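Local coordinates for protein cysteine desulfurase (Elizabethkingia anophelis NUHP1, PDB 5VPR) that probably removes sulfur from L-cysteine to give L-alanine, using pyridoxal 5'-phosphate as cofactor and passing the sulfur to a carrier, at residues N177-A182 and P213-D218. Numbering follows the deposited sequence.
Sequences NQVSNA and PHFEID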
loop_
_atom_site.group_PDB
_atom_site.type_symbol
_atom_site.label_atom_id
_atom_site.label_comp_id
_atom_site.label_asym_id
_atom_site.label_seq_id
_atom_site.Cartn_x
_atom_site.Cartn_y
_atom_site.Cartn_z
ATOM N N ASN A 177 -0.498 -0.435 10.423
ATOM C CA ASN A 177 -0.632 0.021 9.042
ATOM C C ASN A 177 -0.663 1.548 8.996
ATOM O O ASN A 177 -1.314 2.202 9.819
ATOM C CB ASN A 177 -1.888 -0.565 8.382
ATOM N N GLN A 178 0.084 2.123 8.050
ATOM C CA GLN A 178 0.152 3.578 7.963
ATOM C C GLN A 178 -1.155 4.154 7.430
ATOM O O GLN A 178 -1.609 5.214 7.882
ATOM C CB GLN A 178 1.331 3.994 7.084
ATOM C CG GLN A 178 1.544 5.511 7.006
ATOM C CD GLN A 178 2.878 5.883 6.377
ATOM O OE1 GLN A 178 3.645 5.012 5.987
ATOM N NE2 GLN A 178 3.158 7.176 6.279
ATOM N N VAL A 179 -1.782 3.462 6.479
ATOM C CA VAL A 179 -3.079 3.852 5.933
ATOM C C VAL A 179 -3.987 2.632 5.959
ATOM O O VAL A 179 -3.586 1.550 5.517
ATOM C CB VAL A 179 -2.957 4.402 4.500
ATOM C CG1 VAL A 179 -4.343 4.765 3.949
ATOM C CG2 VAL A 179 -2.067 5.611 4.477
ATOM N N SER A 180 -5.209 2.801 6.461
ATOM C CA SER A 180 -6.142 1.681 6.485
ATOM C C SER A 180 -6.662 1.397 5.074
ATOM O O SER A 180 -6.941 2.314 4.299
ATOM C CB SER A 180 -7.293 1.968 7.454
ATOM O OG SER A 180 -8.439 2.443 6.778
ATOM N N ASN A 181 -6.767 0.114 4.728
ATOM C CA ASN A 181 -7.127 -0.236 3.353
ATOM C C ASN A 181 -8.627 -0.117 3.097
ATOM O O ASN A 181 -9.039 0.168 1.962
ATOM C CB ASN A 181 -6.645 -1.653 3.022
ATOM N N ALA A 182 -9.452 -0.325 4.125
ATOM C CA ALA A 182 -10.900 -0.288 3.951
ATOM C C ALA A 182 -11.416 1.143 3.851
ATOM O O ALA A 182 -12.224 1.462 2.970
ATOM C CB ALA A 182 -11.584 -1.010 5.111
ATOM N N PRO A 213 1.800 4.418 -2.456
ATOM C CA PRO A 213 1.297 4.983 -3.722
ATOM C C PRO A 213 0.849 6.426 -3.612
ATOM O O PRO A 213 0.599 7.044 -4.648
ATOM C CB PRO A 213 0.095 4.079 -4.079
ATOM C CG PRO A 213 0.240 2.873 -3.236
ATOM C CD PRO A 213 0.930 3.333 -1.976
ATOM N N HIS A 214 0.732 6.986 -2.408
ATOM C CA HIS A 214 -0.037 8.216 -2.236
ATOM C C HIS A 214 0.726 9.401 -1.668
ATOM O O HIS A 214 0.366 10.538 -1.977
ATOM C CB HIS A 214 -1.256 7.938 -1.354
ATOM C CG HIS A 214 -2.230 7.014 -2.004
ATOM N ND1 HIS A 214 -2.927 7.362 -3.139
ATOM C CD2 HIS A 214 -2.571 5.732 -1.728
ATOM C CE1 HIS A 214 -3.690 6.350 -3.513
ATOM N NE2 HIS A 214 -3.493 5.349 -2.673
ATOM N N PHE A 215 1.751 9.194 -0.851
ATOM C CA PHE A 215 2.518 10.343 -0.384
ATOM C C PHE A 215 3.934 9.916 -0.050
ATOM O O PHE A 215 4.234 8.729 0.098
ATOM C CB PHE A 215 1.869 11.034 0.821
ATOM C CG PHE A 215 1.336 10.095 1.853
ATOM C CD1 PHE A 215 -0.020 9.811 1.905
ATOM C CD2 PHE A 215 2.180 9.518 2.786
ATOM C CE1 PHE A 215 -0.531 8.957 2.858
ATOM C CE2 PHE A 215 1.683 8.655 3.752
ATOM C CZ PHE A 215 0.321 8.378 3.791
ATOM N N GLU A 216 4.803 10.912 0.057
ATOM C CA GLU A 216 6.231 10.651 0.162
ATOM C C GLU A 216 6.562 9.925 1.458
ATOM O O GLU A 216 5.990 10.210 2.510
ATOM C CB GLU A 216 7.019 11.957 0.075
ATOM C CG GLU A 216 8.519 11.774 0.312
ATOM C CD GLU A 216 9.351 12.972 -0.112
ATOM O OE1 GLU A 216 8.919 13.690 -1.043
ATOM O OE2 GLU A 216 10.439 13.179 0.480
ATOM N N ILE A 217 7.496 8.979 1.371
ATOM C CA ILE A 217 7.965 8.196 2.507
ATOM C C ILE A 217 9.419 8.566 2.779
ATOM O O ILE A 217 10.236 8.604 1.853
ATOM C CB ILE A 217 7.833 6.684 2.227
ATOM C CG1 ILE A 217 6.380 6.302 1.928
ATOM C CG2 ILE A 217 8.447 5.863 3.365
ATOM C CD1 ILE A 217 5.414 6.632 3.031
ATOM N N ASP A 218 9.744 8.822 4.048
ATOM C CA ASP A 218 11.122 9.047 4.498
ATOM C C ASP A 218 11.309 8.194 5.748
ATOM O O ASP A 218 10.963 8.622 6.858
ATOM C CB ASP A 218 11.394 10.533 4.789
ATOM C CG ASP A 218 12.865 10.828 5.126
ATOM O OD1 ASP A 218 13.604 9.927 5.582
ATOM O OD2 ASP A 218 13.287 11.991 4.932
HETATM O O HOH W 1 5.264 9.212 5.166
#
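The backbones carrying Gln178 and Ile217 keep well apart, with 10.6 Å between their CA atoms, and those of Val179 and His214 are 9.7 Å apart, so the two loops meet through side chains and one water. Gln178 suits this gap because it is long: with CG anti to the backbone N (chi1 -176°) and the chain extended beyond it, its amide is carried across to Phe215. There NE2 lies in the ring plane, 3.3 Å from CE2, with the amide turned 62° from the ring. The long branch of Ile217 brings an apolar CD1 against the amide as a whole, displaced from its plane, 3.8 Å from OE1 and hardly farther from NE2. Farther round the rim of Phe215, at CZ, CG2 of Val179 packs at 3.7 Å; a branched chain fills this place with a methyl close to its own backbone. The wide, flat ring, held with CG between the backbone N and carbonyl carbon (chi1 43°), offers an edge long enough for both partners. Phe227 of strand 226-230 touches Gln178 and Ile217, placing the junction beside the central sheet of this class-V aminotransferase fold, where the loops following the parallel strands 171-177 and 203-207 come together. Because NE2 meets the rim of Phe215 and not its face, it makes no N-H/pi bond there; the polar link between the loops is instead the water, which accepts one N-H of Gln178 NE2 at 3.1 Å and donates to Glu216 O at 2.9 Å.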